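Local coordinates for uncharacterized protein DUF1185 (Bordetella bronchiseptica RB50, PDB 3BYQ) that is of unknown function but probably takes part in amino-acid metabolism, and adopts a variant of the Bacillus chorismate mutase fold, at residues 78-83 and 111-116; 97-102 and 119-124. One frame throughout, in Å; residues are numbered along the deposited sequence.

Both contacts belong to one beta-alpha-beta crossover. Strand 79-86 leads through helix 98-109 to strand 119-123, which lies parallel to it as its neighbour in the mixed sheet. The segments alternate along the chain: 78-83, 97-102, 111-116, 119-124. Contact 1 joins the first strand to the loop after the helix. Contact 2 joins the start of the helix to the second strand. Their centres are about 14 Å apart, yet they touch: K82 NZ probably donates to H99 O at 2.9 Å, and K82 O is 3.5 Å from A119 CB. Both also reach a second subunit, so the crossover contributes to the assembly.

Contact 1 (78-83 and 111-116); sequences EVYSKA and GEPKAM
Y80 reaches from strand 79-86 to the loop 111-116, which has no regular helix or strand. Its phenol meets the loop at P113, A115 and the selenomethionine M116.

The polar part is one hydrogen bond. Y80 OH donates to the backbone oxygen A115 O at 2.5 Å, a short distance. The angle at the acceptor is 145°, and the hydroxyl is tilted 18° from the carbonyl plane. A115 O lies at the edge of the Y80 ring, near the ring plane. The CB bond of Y80 already points toward the loop. Its first torsion (chi1 55°) then sets CG between the backbone N and the carbonyl carbon, and this carries the hydroxyl to A115 O. The backbone oxygen of M116 comes in obliquely, 4.0 Å from Y80 CE1. Its hydrogen-bond partner is H135 NE2, not the tyrosine.

The apolar part is made by the proline. P113 CG approaches the CE2-OH end of Y80 obliquely, 3.8 Å from Y80 CE2 and 3.7 Å from Y80 OH. A115 is a looser neighbour, with CB 4.4 Å from Y80 OH.

M106 and R107 of helix 98-109 also touch the tyrosine ring, as do L110, V117 and I137. M116 packs on Y141 of a second subunit.

Within this contact a single phenol does two jobs. Its ring packs with a proline, and its hydroxyl proton serves a loop carbonyl at a buried residue. The irregular chain after the helix is thereby tied to a strand of the sheet through a side chain, with no backbone bond between the two segments.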
loop_
_atom_site.group_PDB
_atom_site.type_symbol
_atom_site.label_atom_id
_atom_site.label_comp_id
_atom_site.label_asym_id
_atom_site.label_seq_id
_atom_site.Cartn_x
_atom_site.Cartn_y
_atom_site.Cartn_z
ATOM N N GLU B 78 -4.919 13.582 -28.093
ATOM C CA GLU B 78 -4.031 14.704 -27.873
ATOM C C GLU B 78 -2.862 14.451 -26.958
ATOM O O GLU B 78 -1.935 15.188 -27.019
ATOM C CB GLU B 78 -4.791 15.939 -27.402
ATOM C CG GLU B 78 -5.868 16.399 -28.370
ATOM C CD GLU B 78 -6.492 17.743 -27.994
ATOM O OE1 GLU B 78 -5.943 18.511 -27.170
ATOM O OE2 GLU B 78 -7.557 18.023 -28.548
ATOM N N VAL B 79 -2.908 13.424 -26.108
ATOM C CA VAL B 79 -1.792 13.122 -25.200
ATOM C C VAL B 79 -1.499 11.619 -25.197
ATOM O O VAL B 79 -2.360 10.819 -25.522
ATOM C CB VAL B 79 -2.062 13.609 -23.737
ATOM C CG1 VAL B 79 -2.256 15.144 -23.680
ATOM C CG2 VAL B 79 -3.250 12.884 -23.087
ATOM N N TYR B 80 -0.266 11.266 -24.855
ATOM C CA TYR B 80 0.088 9.844 -24.731
ATOM C C TYR B 80 1.253 9.619 -23.772
ATOM O O TYR B 80 1.878 10.562 -23.289
ATOM C CB TYR B 80 0.320 9.153 -26.122
ATOM C CG TYR B 80 1.339 9.751 -27.099
ATOM C CD1 TYR B 80 2.353 10.642 -26.710
ATOM C CD2 TYR B 80 1.330 9.342 -28.420
ATOM C CE1 TYR B 80 3.288 11.158 -27.675
ATOM C CE2 TYR B 80 2.276 9.798 -29.347
ATOM C CZ TYR B 80 3.235 10.701 -28.983
ATOM O OH TYR B 80 4.091 11.145 -29.994
ATOM N N SER B 81 1.476 8.338 -23.508
ATOM C CA SER B 81 2.541 7.843 -22.687
ATOM C C SER B 81 2.667 6.351 -22.863
ATOM O O SER B 81 1.853 5.684 -23.497
ATOM C CB SER B 81 2.317 8.154 -21.210
ATOM O OG SER B 81 3.512 7.926 -20.451
ATOM N N LYS B 82 3.693 5.827 -22.216
ATOM C CA LYS B 82 3.970 4.387 -22.262
ATOM C C LYS B 82 4.598 4.005 -20.960
ATOM O O LYS B 82 5.268 4.815 -20.328
ATOM C CB LYS B 82 4.897 4.042 -23.427
ATOM C CG LYS B 82 6.298 4.660 -23.361
ATOM C CD LYS B 82 7.013 4.725 -24.721
ATOM C CE LYS B 82 8.283 5.533 -24.605
ATOM N NZ LYS B 82 8.984 5.806 -25.870
ATOM N N ALA B 83 4.410 2.762 -20.555
ATOM C CA ALA B 83 4.963 2.368 -19.255
ATOM C C ALA B 83 5.170 0.888 -19.156
ATOM O O ALA B 83 4.612 0.100 -19.918
ATOM C CB ALA B 83 4.042 2.854 -18.132
ATOM N N GLY B 111 -0.019 8.005 -37.039
ATOM C CA GLY B 111 0.413 8.862 -38.177
ATOM C C GLY B 111 1.681 9.668 -37.913
ATOM O O GLY B 111 1.900 10.731 -38.491
ATOM N N GLU B 112 2.502 9.140 -37.025
ATOM C CA GLU B 112 3.830 9.739 -36.684
ATOM C C GLU B 112 3.777 11.166 -36.090
ATOM O O GLU B 112 4.450 12.084 -36.599
ATOM C CB GLU B 112 4.803 9.692 -37.876
ATOM C CG GLU B 112 4.955 8.324 -38.534
ATOM C CD GLU B 112 5.582 7.277 -37.650
ATOM O OE1 GLU B 112 6.082 7.632 -36.560
ATOM O OE2 GLU B 112 5.582 6.100 -38.069
ATOM N N PRO B 113 2.985 11.360 -35.018
ATOM C CA PRO B 113 3.112 12.627 -34.299
ATOM C C PRO B 113 4.561 12.791 -33.849
ATOM O O PRO B 113 5.286 11.803 -33.685
ATOM C CB PRO B 113 2.157 12.484 -33.131
ATOM C CG PRO B 113 1.939 10.970 -32.971
ATOM C CD PRO B 113 2.094 10.398 -34.318
ATOM N N LYS B 114 4.956 14.041 -33.637
ATOM C CA LYS B 114 6.368 14.402 -33.435
ATOM C C LYS B 114 6.928 14.342 -32.043
ATOM O O LYS B 114 8.153 14.203 -31.889
ATOM C CB LYS B 114 6.629 15.828 -33.944
ATOM C CG LYS B 114 6.439 16.052 -35.458
ATOM C CD LYS B 114 7.615 15.601 -36.247
ATOM C CE LYS B 114 7.501 16.051 -37.692
ATOM N NZ LYS B 114 7.797 17.493 -37.855
ATOM N N ALA B 115 6.073 14.483 -31.037
ATOM C CA ALA B 115 6.580 14.462 -29.652
ATOM C C ALA B 115 7.031 13.073 -29.208
ATOM O O ALA B 115 6.401 12.069 -29.520
ATOM C CB ALA B 115 5.582 15.033 -28.691
HETATM N N MSE B 116 8.179 13.025 -28.545
HETATM C CA MSE B 116 8.638 11.775 -27.933
HETATM C C MSE B 116 7.547 11.324 -26.980
HETATM O O MSE B 116 6.939 12.131 -26.315
HETATM C CB MSE B 116 9.919 11.971 -27.140
HETATM C CG MSE B 116 10.501 10.685 -26.585
HETATM SE SE MSE B 116 12.245 10.962 -25.716
HETATM C CE MSE B 116 11.603 11.736 -24.136
#

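Contact 2 (97-102 and 119-124); sequences VWHEAG and AVKAVA
In the beta-alpha-beta crossover of this fold, H99, near the start of helix 98-109, meets A119 and K121 on the second strand, 119-123. The backbones stay well apart: the nearest CA atoms, those of H99 and A119, are 7.4 Å from each other. Side chains make the contact. A119 and K121 both point their CB atoms toward the helix segment. V120, between them, points away and packs on strand 130-136.

The polar link runs from lysine to histidine. K121 NZ donates to H99 NE2 at 2.9 Å. NZ comes to the edge of the imidazole, so NE2 accepts in the plane of the ring. The two side chains cross at about a right angle. K121 is extended along its middle and bends at the last torsion (chi4 -67°), which turns NZ toward the ring. K121 CE follows at 3.7 Å from H99 NE2.

On the histidine, the CB bond does not aim at the strand, but the end of the side chain comes nearer to it. CG lies beside the backbone N and anti to the carbonyl carbon (chi1 -73°).

A second subunit adds to the surroundings. Its F146 stacks on the H99 ring, and the backbone oxygen of that F146 takes a weak hydrogen bond from K121 NZ. S148 of the same neighbouring subunit bonds K121 O. The histidine and lysine thus lie at a subunit interface.

A119 adds a van der Waals contact. Its methyl approaches the imidazole obliquely, against the CE1-ND1 side, while NZ takes NE2. A119 CB is 3.8 Å from H99 ND1 and 3.5 Å from H99 CE1, and K121 NZ lies only 1° out of the ring plane.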
loop_
_atom_site.group_PDB
_atom_site.type_symbol
_atom_site.label_atom_id
_atom_site.label_comp_id
_atom_site.label_asym_id
_atom_site.label_seq_id
_atom_site.Cartn_x
_atom_site.Cartn_y
_atom_site.Cartn_z
ATOM N N VAL B 97 12.928 -2.208 -22.970
ATOM C CA VAL B 97 12.618 -2.580 -24.356
ATOM C C VAL B 97 11.343 -1.875 -24.902
ATOM O O VAL B 97 11.187 -1.708 -26.120
ATOM C CB VAL B 97 12.401 -4.110 -24.531
ATOM C CG1 VAL B 97 13.704 -4.881 -24.328
ATOM C CG2 VAL B 97 11.277 -4.629 -23.611
ATOM N N TRP B 98 10.473 -1.458 -23.993
ATOM C CA TRP B 98 9.189 -0.836 -24.354
ATOM C C TRP B 98 9.323 0.603 -24.876
ATOM O O TRP B 98 8.430 1.106 -25.511
ATOM C CB TRP B 98 8.264 -0.896 -23.157
ATOM C CG TRP B 98 6.772 -0.710 -23.459
ATOM C CD1 TRP B 98 5.945 0.250 -22.938
ATOM C CD2 TRP B 98 5.971 -1.508 -24.321
ATOM N NE1 TRP B 98 4.660 0.079 -23.429
ATOM C CE2 TRP B 98 4.654 -0.982 -24.285
ATOM C CE3 TRP B 98 6.223 -2.629 -25.109
ATOM C CZ2 TRP B 98 3.611 -1.557 -24.978
ATOM C CZ3 TRP B 98 5.211 -3.174 -25.799
ATOM C CH2 TRP B 98 3.910 -2.628 -25.757
ATOM N N HIS B 99 10.438 1.265 -24.585
ATOM C CA HIS B 99 10.644 2.611 -25.114
ATOM C C HIS B 99 10.505 2.589 -26.634
ATOM O O HIS B 99 9.737 3.365 -27.199
ATOM C CB HIS B 99 11.979 3.179 -24.670
ATOM C CG HIS B 99 12.014 3.563 -23.223
ATOM N ND1 HIS B 99 11.432 4.723 -22.750
ATOM C CD2 HIS B 99 12.603 2.969 -22.152
ATOM C CE1 HIS B 99 11.617 4.800 -21.443
ATOM N NE2 HIS B 99 12.335 3.762 -21.055
ATOM N N GLU B 100 11.220 1.665 -27.277
ATOM C CA GLU B 100 11.138 1.527 -28.716
ATOM C C GLU B 100 9.880 0.767 -29.114
ATOM O O GLU B 100 9.106 1.243 -29.932
ATOM C CB GLU B 100 12.348 0.842 -29.307
ATOM C CG GLU B 100 12.247 0.707 -30.814
ATOM C CD GLU B 100 13.333 -0.121 -31.382
ATOM O OE1 GLU B 100 14.458 0.378 -31.402
ATOM O OE2 GLU B 100 13.058 -1.261 -31.797
ATOM N N ALA B 101 9.632 -0.373 -28.476
ATOM C CA ALA B 101 8.523 -1.244 -28.891
ATOM C C ALA B 101 7.167 -0.590 -28.737
ATOM O O ALA B 101 6.349 -0.658 -29.649
ATOM C CB ALA B 101 8.556 -2.607 -28.171
ATOM N N GLY B 102 6.952 0.080 -27.614
ATOM C CA GLY B 102 5.667 0.752 -27.361
ATOM C C GLY B 102 5.582 2.099 -28.038
ATOM O O GLY B 102 4.605 2.423 -28.680
ATOM N N ALA B 119 7.472 8.355 -20.621
ATOM C CA ALA B 119 7.469 7.003 -20.080
ATOM C C ALA B 119 7.851 6.950 -18.629
ATOM O O ALA B 119 8.424 7.884 -18.097
ATOM C CB ALA B 119 8.477 6.151 -20.871
ATOM N N VAL B 120 7.459 5.862 -17.984
ATOM C CA VAL B 120 7.951 5.529 -16.641
ATOM C C VAL B 120 7.969 4.022 -16.547
ATOM O O VAL B 120 7.203 3.346 -17.204
ATOM C CB VAL B 120 7.128 6.218 -15.516
ATOM C CG1 VAL B 120 5.659 5.776 -15.528
ATOM C CG2 VAL B 120 7.792 6.039 -14.106
ATOM N N LYS B 121 8.895 3.487 -15.776
ATOM C CA LYS B 121 8.942 2.044 -15.587
ATOM C C LYS B 121 9.494 1.722 -14.231
ATOM O O LYS B 121 10.077 2.557 -13.557
ATOM C CB LYS B 121 9.765 1.361 -16.639
ATOM C CG LYS B 121 11.130 1.865 -16.744
ATOM C CD LYS B 121 11.843 1.251 -17.985
ATOM C CE LYS B 121 13.236 1.783 -18.042
ATOM N NZ LYS B 121 13.246 3.237 -18.320
ATOM N N ALA B 122 9.231 0.503 -13.812
ATOM C CA ALA B 122 9.696 0.024 -12.502
ATOM C C ALA B 122 9.774 -1.503 -12.515
ATOM O O ALA B 122 9.174 -2.140 -13.351
ATOM C CB ALA B 122 8.716 0.441 -11.412
ATOM N N VAL B 123 10.588 -2.036 -11.615
ATOM C CA VAL B 123 10.616 -3.468 -11.284
ATOM C C VAL B 123 9.915 -3.514 -9.938
ATOM O O VAL B 123 10.275 -2.800 -9.016
ATOM C CB VAL B 123 12.031 -4.032 -11.176
ATOM C CG1 VAL B 123 11.941 -5.498 -10.679
ATOM C CG2 VAL B 123 12.763 -3.882 -12.517
ATOM N N ALA B 124 8.855 -4.312 -9.830
ATOM C CA ALA B 124 8.015 -4.232 -8.636
ATOM C C ALA B 124 7.259 -5.518 -8.393
ATOM O O ALA B 124 7.245 -6.418 -9.183
ATOM C CB ALA B 124 7.008 -3.101 -8.811
#